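Local coordinates for protein cellulosomal scaffoldin (Acetivibrio cellulolyticus, PDB 3ZUC) that binds crystalline cellulose as the family 3b carbohydrate-binding module of a cellulosome scaffoldin, a larger protein that probably also has cellulase activity, at residues Y45-D50 with N119-S125; D52-F57 with V69-K75; N5-F11 with K25-T31. All coordinates share one frame; numbering follows the deposited sequence. Where two conformers were deposited one is given.

Contact 1: Y45-D50 with N119-S125; sequences YYFTVD and NQADDYS. With CA (calcium ion), chain B; EDO (1,2-ethanediol), chain C.
Tyr45 lays one ring face on the CB of Ser125, the first of several contacts that lead along the end of strand 42-47 to the calcium site of this CBM3 beta-sandwich. Ser125 CB sits 3.6 Å from the Tyr45 ring centroid in a CH-pi contact, and the hydroxyl of Tyr45 donates to water 1, which in turn donates to Gln120 OE1 and Asp123 OD2; Asn12 is a further partner of the hydroxyl, and Gln120 NE2 bonds to Gln16 O. Tyr46 is held through its backbone: its N-H points at Ser125 OG (2.8 Å, 166°), which is also hydrogen-bonded to Lys138 O, and its carbonyl accepts from Ser125 N, while its CB rests on Tyr124 CD1. Phe47 turns its ring away, leaving CB 3.4 Å from Asp123 CG.

Thr48 supplies two ligands to the metal site. With OG1 placed between the backbone N and the carbonyl carbon (chi1 64°), both OG1 and the carbonyl O can reach the calcium ion. Thr48 OG1 donates to Asp122 OD2 at 2.7 Å, while Thr48 N meets Asp123 OD1 from above its carboxylate plane. Asp50 comes in last, with OD2 both 2.3 Å from the calcium ion and accepting from Asn119 N. Asn119 O, Asp122 OD1, Asp123 OD1 and water 3 complete seven oxygen ligands, water 3 also donating to Asp123 OD2 at 2.7 Å.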
# COMPACT_ATOMS: atom_id res chain seq x y z
N TYR A 45 -3.53 2.04 1.35
CA TYR A 45 -4.37 0.86 1.58
C TYR A 45 -5.51 1.29 2.50
O TYR A 45 -5.25 1.73 3.63
CB TYR A 45 -3.56 -0.27 2.20
CG TYR A 45 -4.33 -1.56 2.36
CD1 TYR A 45 -5.08 -1.81 3.50
CD2 TYR A 45 -4.33 -2.53 1.35
CE1 TYR A 45 -5.81 -2.99 3.64
CE2 TYR A 45 -5.05 -3.70 1.48
CZ TYR A 45 -5.78 -3.94 2.62
OH TYR A 45 -6.45 -5.14 2.71
N TYR A 46 -6.75 1.17 2.03
CA TYR A 46 -7.94 1.66 2.72
C TYR A 46 -8.68 0.53 3.42
O TYR A 46 -8.87 -0.56 2.86
CB TYR A 46 -8.88 2.30 1.70
CG TYR A 46 -8.31 3.50 1.00
CD1 TYR A 46 -8.42 4.76 1.58
CD2 TYR A 46 -7.65 3.40 -0.21
CE1 TYR A 46 -7.90 5.89 0.98
CE2 TYR A 46 -7.12 4.53 -0.82
CZ TYR A 46 -7.24 5.77 -0.23
OH TYR A 46 -6.72 6.88 -0.87
N PHE A 47 -9.15 0.80 4.64
CA PHE A 47 -9.76 -0.24 5.44
C PHE A 47 -10.67 0.36 6.50
O PHE A 47 -10.65 1.57 6.75
CB PHE A 47 -8.67 -1.14 6.07
CG PHE A 47 -7.75 -0.43 7.04
CD1 PHE A 47 -6.68 0.35 6.60
CD2 PHE A 47 -7.93 -0.55 8.42
CE1 PHE A 47 -5.84 0.98 7.49
CE2 PHE A 47 -7.09 0.07 9.31
CZ PHE A 47 -6.03 0.84 8.85
N THR A 48 -11.46 -0.50 7.13
CA THR A 48 -12.17 -0.15 8.36
C THR A 48 -11.43 -0.80 9.53
O THR A 48 -11.15 -2.01 9.50
CB THR A 48 -13.64 -0.55 8.36
OG1 THR A 48 -13.73 -1.97 8.29
CG2 THR A 48 -14.39 0.08 7.20
N VAL A 49 -11.08 -0.00 10.53
CA VAL A 49 -10.20 -0.46 11.58
C VAL A 49 -10.81 -1.48 12.54
O VAL A 49 -10.07 -2.26 13.13
CB VAL A 49 -9.62 0.78 12.34
CG1 VAL A 49 -10.68 1.50 13.16
CG2 VAL A 49 -8.42 0.43 13.19
N ASP A 50 -12.14 -1.48 12.69
CA ASP A 50 -12.82 -2.43 13.58
C ASP A 50 -12.27 -2.35 15.01
O ASP A 50 -11.82 -3.35 15.59
CB ASP A 50 -12.72 -3.86 13.04
CG ASP A 50 -13.41 -4.01 11.72
OD1 ASP A 50 -14.64 -3.76 11.70
OD2 ASP A 50 -12.78 -4.41 10.74
N ASN A 119 -11.50 -7.06 11.00
CA ASN A 119 -12.33 -7.79 10.03
C ASN A 119 -11.91 -7.35 8.65
O ASN A 119 -12.23 -6.24 8.21
CB ASN A 119 -13.83 -7.51 10.22
CG ASN A 119 -14.65 -8.09 9.11
OD1 ASN A 119 -14.26 -9.09 8.49
ND2 ASN A 119 -15.79 -7.48 8.83
N GLN A 120 -11.15 -8.17 7.94
CA GLN A 120 -10.66 -7.78 6.62
C GLN A 120 -11.77 -7.71 5.58
O GLN A 120 -11.64 -7.01 4.57
CB GLN A 120 -9.56 -8.72 6.12
CG GLN A 120 -8.38 -8.83 7.05
CD GLN A 120 -7.14 -9.24 6.31
OE1 GLN A 120 -6.51 -8.40 5.65
NE2 GLN A 120 -6.79 -10.53 6.36
N ALA A 121 -12.85 -8.47 5.79
CA ALA A 121 -13.79 -8.71 4.71
C ALA A 121 -14.46 -7.45 4.19
O ALA A 121 -14.83 -7.41 3.01
CB ALA A 121 -14.86 -9.70 5.16
N ASP A 122 -14.64 -6.44 5.05
CA ASP A 122 -15.29 -5.20 4.64
C ASP A 122 -14.33 -4.12 4.17
O ASP A 122 -14.78 -3.01 3.89
CB ASP A 122 -16.19 -4.66 5.74
CG ASP A 122 -15.43 -4.10 6.93
OD1 ASP A 122 -14.30 -4.56 7.19
OD2 ASP A 122 -15.98 -3.21 7.62
N ASP A 123 -13.04 -4.40 4.08
CA ASP A 123 -12.09 -3.35 3.78
C ASP A 123 -12.07 -3.03 2.29
O ASP A 123 -11.95 -3.92 1.45
CB ASP A 123 -10.69 -3.78 4.22
CG ASP A 123 -10.57 -3.91 5.74
OD1 ASP A 123 -11.41 -3.32 6.45
OD2 ASP A 123 -9.59 -4.57 6.18
N TYR A 124 -12.10 -1.74 1.97
CA TYR A 124 -12.12 -1.27 0.59
C TYR A 124 -11.00 -1.89 -0.24
O TYR A 124 -11.22 -2.31 -1.38
CB TYR A 124 -12.01 0.26 0.58
CG TYR A 124 -12.00 0.92 -0.76
CD1 TYR A 124 -10.83 1.19 -1.45
CD2 TYR A 124 -13.18 1.37 -1.32
CE1 TYR A 124 -10.82 1.85 -2.65
CE2 TYR A 124 -13.20 2.03 -2.52
CZ TYR A 124 -12.02 2.27 -3.20
OH TYR A 124 -12.07 2.93 -4.40
N SER A 125 -9.78 -1.94 0.30
CA SER A 125 -8.63 -2.41 -0.46
C SER A 125 -8.38 -3.92 -0.41
O SER A 125 -7.49 -4.41 -1.11
CB SER A 125 -7.36 -1.69 -0.01
OG SER A 125 -7.42 -0.29 -0.24
CA CA B . -12.38 -3.93 8.51
C1 EDO C . -6.92 10.83 0.48
O1 EDO C . -5.81 10.45 -0.33
C2 EDO C . -7.74 9.61 0.85
O2 EDO C . -8.21 8.96 -0.33
O HOH W 1 -7.62 -5.89 4.87
O HOH W 2 -16.42 -4.84 10.07
O HOH W 3 -10.00 -4.48 8.85

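Contact 2: D52-F57 with V69-K75; sequences DKAQTF and VTGTFVK
Gln55 sets its CB squarely over the centre of the Phe73 ring, 3.6 Å from the centroid and 12° off the ring normal, a CH-pi contact. The rim of that ring faces the backbone N of Phe57, and Phe73 CZ lies 4.1 Å from Phe57 CB. Phe57, its CG anti to the backbone N (chi1 174°), brings ring atom CD2 within 3.5 Å of Gly71 N, and its CE2 packs on Val69 CG1.

These are edge strands of the two different sheets of the sandwich, running roughly antiparallel; the axes of 55-57 and 69-75 approach to 6.3 Å. Two waters bridge the backbones: water 5 accepts from Phe57 N and donates to Gly71 O, and water 6 accepts from Gly71 N and donates to Phe57 O. At the far end the bent chain of Lys75 brings NZ to Asp52 OD2 on its syn side, a salt bridge of 3.0 Å, while Asp52 OD1 is bonded to Gln85. Farther out, Phe110 meets the Phe73 ring edge-to-face and Leu87 touches Phe57. With no direct backbone hydrogen bond between them, 52-57 and 69-75 depend on apolar packing inside and on water-relayed and ionic links nearer the surface.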
# COMPACT_ATOMS: atom_id res chain seq x y z
N ASP A 52 -10.51 1.19 16.89
CA ASP A 52 -9.33 2.02 16.67
C ASP A 52 -8.34 1.79 17.81
O ASP A 52 -8.69 1.78 18.98
CB ASP A 52 -9.73 3.49 16.61
CG ASP A 52 -8.63 4.43 16.13
OD1 ASP A 52 -7.69 3.97 15.47
OD2 ASP A 52 -8.73 5.66 16.41
N LYS A 53 -7.08 1.58 17.43
CA LYS A 53 -5.96 1.44 18.35
C LYS A 53 -4.75 2.01 17.63
O LYS A 53 -4.74 2.13 16.40
CB LYS A 53 -5.68 -0.03 18.68
CG LYS A 53 -6.85 -0.78 19.31
CD LYS A 53 -7.13 -0.30 20.74
CE LYS A 53 -8.44 -0.81 21.30
NZ LYS A 53 -8.53 -2.30 21.28
N ALA A 54 -3.72 2.38 18.38
CA ALA A 54 -2.42 2.66 17.78
C ALA A 54 -2.08 1.49 16.84
O ALA A 54 -2.31 0.34 17.22
CB ALA A 54 -1.36 2.78 18.87
N GLN A 55 -1.58 1.80 15.64
CA GLN A 55 -1.15 0.79 14.70
C GLN A 55 0.28 1.04 14.27
O GLN A 55 0.76 2.17 14.28
CB GLN A 55 -2.07 0.80 13.47
CG GLN A 55 -3.47 0.29 13.83
CD GLN A 55 -4.48 0.67 12.78
OE1 GLN A 55 -4.84 1.88 12.67
NE2 GLN A 55 -4.93 -0.25 12.00
N THR A 56 0.95 -0.04 13.89
CA THR A 56 2.31 -0.01 13.39
C THR A 56 2.37 -0.76 12.08
O THR A 56 1.80 -1.85 11.96
CB THR A 56 3.28 -0.65 14.39
OG1 THR A 56 3.18 0.01 15.64
CG2 THR A 56 4.72 -0.55 13.90
N PHE A 57 3.08 -0.18 11.11
CA PHE A 57 3.44 -0.83 9.86
C PHE A 57 4.91 -1.23 9.90
O PHE A 57 5.77 -0.44 10.30
CB PHE A 57 3.22 0.15 8.70
CG PHE A 57 3.70 -0.37 7.36
CD1 PHE A 57 2.94 -1.26 6.63
CD2 PHE A 57 4.92 0.00 6.84
CE1 PHE A 57 3.36 -1.73 5.40
CE2 PHE A 57 5.35 -0.47 5.60
CZ PHE A 57 4.58 -1.34 4.90
N VAL A 69 11.31 2.02 3.76
CA VAL A 69 9.88 1.97 3.50
C VAL A 69 9.15 2.06 4.82
O VAL A 69 9.35 1.20 5.68
CB VAL A 69 9.51 0.66 2.80
CG1 VAL A 69 8.02 0.62 2.49
CG2 VAL A 69 10.35 0.44 1.54
N THR A 70 8.36 3.11 5.01
CA THR A 70 7.67 3.33 6.28
C THR A 70 6.19 3.60 6.05
O THR A 70 5.76 3.93 4.93
CB THR A 70 8.32 4.47 7.07
OG1 THR A 70 8.31 5.65 6.27
CG2 THR A 70 9.75 4.11 7.46
N GLY A 71 5.41 3.46 7.11
CA GLY A 71 3.98 3.60 7.03
C GLY A 71 3.43 4.42 8.17
O GLY A 71 3.92 4.34 9.31
N THR A 72 2.38 5.17 7.87
CA THR A 72 1.60 5.89 8.86
C THR A 72 0.12 5.66 8.58
O THR A 72 -0.25 5.18 7.52
CB THR A 72 1.92 7.39 8.84
OG1 THR A 72 1.68 7.87 7.52
CG2 THR A 72 3.34 7.69 9.26
N PHE A 73 -0.70 5.98 9.57
CA PHE A 73 -2.15 5.75 9.50
C PHE A 73 -2.88 7.07 9.61
O PHE A 73 -2.57 7.89 10.48
CB PHE A 73 -2.58 4.79 10.61
CG PHE A 73 -1.92 3.45 10.44
CD1 PHE A 73 -0.66 3.21 10.98
CD2 PHE A 73 -2.52 2.47 9.67
CE1 PHE A 73 -0.02 2.00 10.74
CE2 PHE A 73 -1.87 1.27 9.45
CZ PHE A 73 -0.62 1.05 9.98
N VAL A 74 -3.88 7.24 8.75
CA VAL A 74 -4.64 8.48 8.65
C VAL A 74 -6.12 8.12 8.68
O VAL A 74 -6.52 7.12 8.11
CB VAL A 74 -4.29 9.22 7.33
CG1 VAL A 74 -5.01 10.57 7.28
CG2 VAL A 74 -2.79 9.39 7.20
N LYS A 75 -6.94 8.95 9.33
CA LYS A 75 -8.38 8.74 9.30
C LYS A 75 -8.97 9.27 8.01
O LYS A 75 -8.62 10.36 7.54
CB LYS A 75 -9.07 9.43 10.48
CG LYS A 75 -8.52 9.14 11.82
CD LYS A 75 -8.72 7.74 12.13
CE LYS A 75 -8.90 7.48 13.64
NZ LYS A 75 -7.60 7.47 14.29
O HOH W 4 -5.51 5.75 16.25
O HOH W 5 4.05 2.59 11.52
O HOH W 6 6.71 2.07 9.29

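Contact 3: N5-F11 with K25-T31; sequences NLKVEFF and KFRLTNT
Lys7-Thr29, Glu9-Arg27 and Phe11-Lys25 form successive hydrogen-bonded pairs of an antiparallel strand pair, each with two backbone bonds, and Thr31 N donates to Asn5 O beyond the Lys7-Thr29 pair. Between them, Leu6, Val8 and Phe10 point to the other face, with Phe26, Leu28 and Asn30. There the Phe10 ring turns its edge to the Phe26 face, centroids 4.9 Å apart and planes at 67°, Phe10 CD1 standing over the ring centre. Val8 CG1 lies at the rim of the same Phe26 ring, 3.9 Å from its CD2, and touches Leu28 CD2.

This face looks into the interior of the CBM3 beta-sandwich, where Trp136 and Tyr45 meet the Phe10 ring and Ile148 and Trp149 of the other sheet touch Leu6 and Val8. On the reverse face a bend at Arg27 chi3 (66°) brings its guanidinium side-on to Glu9 in a salt bridge of two hydrogen bonds: NE to OE1 at 2.9 Å, from above the carboxylate plane, and NH2 to OE2 at 3.0 Å, on its syn side. This two-point grip should restrict rotation of the guanidinium group. Water 7 sits among Glu9 OE1, Thr29 OG1 and Arg27 O. Lys25 CE passes 3.6 Å from Phe11 CZ before NZ bonds to Gln107.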
# COMPACT_ATOMS: atom_id res chain seq x y z
N ASN A 5 4.39 6.85 -15.08
CA ASN A 5 4.29 5.52 -15.62
C ASN A 5 4.58 4.49 -14.56
O ASN A 5 5.52 3.70 -14.71
CB ASN A 5 5.24 5.32 -16.80
CG ASN A 5 4.81 6.06 -18.05
OD1 ASN A 5 3.63 6.25 -18.31
ND2 ASN A 5 5.77 6.45 -18.86
N LEU A 6 3.79 4.52 -13.50
CA LEU A 6 3.93 3.56 -12.42
C LEU A 6 2.70 2.65 -12.42
O LEU A 6 1.60 3.09 -12.11
CB LEU A 6 4.04 4.27 -11.06
CG LEU A 6 4.49 3.34 -9.94
CD1 LEU A 6 5.96 3.00 -10.11
CD2 LEU A 6 4.20 3.95 -8.59
N LYS A 7 2.91 1.39 -12.77
CA LYS A 7 1.86 0.39 -12.71
C LYS A 7 1.91 -0.26 -11.32
O LYS A 7 2.98 -0.62 -10.82
CB LYS A 7 2.09 -0.65 -13.80
CG LYS A 7 1.08 -1.77 -13.84
CD LYS A 7 1.31 -2.67 -15.04
CE LYS A 7 1.68 -4.09 -14.61
NZ LYS A 7 1.96 -5.01 -15.75
N VAL A 8 0.73 -0.45 -10.73
CA VAL A 8 0.62 -0.96 -9.38
C VAL A 8 -0.17 -2.25 -9.39
O VAL A 8 -1.30 -2.31 -9.88
CB VAL A 8 -0.07 0.08 -8.46
CG1 VAL A 8 -0.13 -0.45 -7.04
CG2 VAL A 8 0.67 1.41 -8.52
N GLU A 9 0.45 -3.31 -8.89
CA GLU A 9 -0.21 -4.58 -8.68
C GLU A 9 -0.21 -4.88 -7.18
O GLU A 9 0.62 -4.33 -6.43
CB GLU A 9 0.53 -5.68 -9.42
CG GLU A 9 0.58 -5.55 -10.92
CD GLU A 9 1.62 -6.51 -11.45
OE1 GLU A 9 2.81 -6.15 -11.46
OE2 GLU A 9 1.28 -7.66 -11.77
N PHE A 10 -1.09 -5.78 -6.75
CA PHE A 10 -1.32 -5.95 -5.34
C PHE A 10 -1.89 -7.33 -5.05
O PHE A 10 -2.64 -7.87 -5.87
CB PHE A 10 -2.34 -4.89 -4.86
CG PHE A 10 -2.59 -4.94 -3.37
CD1 PHE A 10 -1.69 -4.35 -2.50
CD2 PHE A 10 -3.66 -5.62 -2.84
CE1 PHE A 10 -1.84 -4.45 -1.14
CE2 PHE A 10 -3.82 -5.71 -1.47
CZ PHE A 10 -2.89 -5.14 -0.65
N PHE A 11 -1.60 -7.86 -3.86
CA PHE A 11 -2.43 -8.90 -3.25
C PHE A 11 -2.18 -8.89 -1.75
O PHE A 11 -1.25 -8.25 -1.26
CB PHE A 11 -2.23 -10.30 -3.87
CG PHE A 11 -0.93 -11.01 -3.55
CD1 PHE A 11 0.26 -10.64 -4.15
CD2 PHE A 11 -0.92 -12.11 -2.71
CE1 PHE A 11 1.44 -11.33 -3.91
CE2 PHE A 11 0.25 -12.81 -2.46
CZ PHE A 11 1.43 -12.43 -3.07
N LYS A 25 0.86 -6.54 -0.01
CA LYS A 25 1.99 -6.75 -0.90
C LYS A 25 1.75 -5.99 -2.20
O LYS A 25 0.77 -6.26 -2.89
CB LYS A 25 2.18 -8.26 -1.23
CG LYS A 25 2.65 -9.04 -0.06
CD LYS A 25 2.96 -10.46 -0.40
CE LYS A 25 4.08 -10.62 -1.40
NZ LYS A 25 4.79 -11.95 -1.20
N PHE A 26 2.65 -5.07 -2.52
CA PHE A 26 2.58 -4.30 -3.73
C PHE A 26 3.71 -4.68 -4.68
O PHE A 26 4.83 -4.95 -4.23
CB PHE A 26 2.76 -2.80 -3.44
CG PHE A 26 1.64 -2.14 -2.69
CD1 PHE A 26 1.56 -2.18 -1.32
CD2 PHE A 26 0.67 -1.42 -3.38
CE1 PHE A 26 0.49 -1.50 -0.66
CE2 PHE A 26 -0.34 -0.76 -2.74
CZ PHE A 26 -0.43 -0.80 -1.41
N ARG A 27 3.45 -4.63 -5.98
CA ARG A 27 4.51 -4.66 -6.98
C ARG A 27 4.36 -3.42 -7.83
O ARG A 27 3.29 -3.17 -8.40
CB ARG A 27 4.46 -5.93 -7.84
CG ARG A 27 5.60 -5.96 -8.87
CD ARG A 27 5.88 -7.35 -9.39
NE ARG A 27 4.75 -7.86 -10.16
CZ ARG A 27 4.62 -9.12 -10.51
NH1 ARG A 27 5.54 -10.02 -10.15
NH2 ARG A 27 3.58 -9.49 -11.23
N LEU A 28 5.42 -2.64 -7.88
CA LEU A 28 5.44 -1.37 -8.59
C LEU A 28 6.33 -1.52 -9.81
O LEU A 28 7.49 -1.91 -9.67
CB LEU A 28 6.00 -0.27 -7.71
CG LEU A 28 5.36 -0.14 -6.32
CD1 LEU A 28 6.03 1.00 -5.57
CD2 LEU A 28 3.84 -0.00 -6.37
N THR A 29 5.82 -1.18 -10.99
CA THR A 29 6.57 -1.30 -12.24
C THR A 29 6.66 0.04 -12.93
O THR A 29 5.64 0.71 -13.12
CB THR A 29 5.91 -2.32 -13.19
OG1 THR A 29 5.79 -3.59 -12.54
CG2 THR A 29 6.74 -2.51 -14.47
N ASN A 30 7.87 0.43 -13.29
CA ASN A 30 8.07 1.59 -14.13
C ASN A 30 7.88 1.17 -15.58
O ASN A 30 8.71 0.47 -16.13
CB ASN A 30 9.47 2.17 -13.90
CG ASN A 30 9.72 3.42 -14.70
OD1 ASN A 30 8.94 3.79 -15.58
ND2 ASN A 30 10.81 4.08 -14.40
N THR A 31 6.75 1.57 -16.18
CA THR A 31 6.42 1.15 -17.53
C THR A 31 6.90 2.15 -18.58
O THR A 31 6.59 2.02 -19.76
CB THR A 31 4.90 0.97 -17.68
OG1 THR A 31 4.24 2.22 -17.45
CG2 THR A 31 4.38 -0.05 -16.71
O HOH W 7 3.49 -3.59 -11.28

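Overall arrangement
Contact 3 comes first along the chain, pairing neighbouring strands 6-12 and 24-30 within one five-stranded sheet. Contact 1 then opens on strand 42-47 of the other sheet and closes only in the loop after strand 118-119; contact 2 lies between its two segments in sequence, joining edge strands 55-61 and 69-80 of opposite sheets. The centres of contacts 1 and 2 are about 13 Å apart, and each is about 21 Å from contact 3. Aromatic packing links them: Phe47 meets Phe73 of contact 2, and Tyr45 meets Phe10 of contact 3. Contacts 2 and 3 do not touch, yet 55-61 shares the sheet of 24-30 and 6-12. The calcium-bound loops are joined to the core of a single cellulose-binding sandwich.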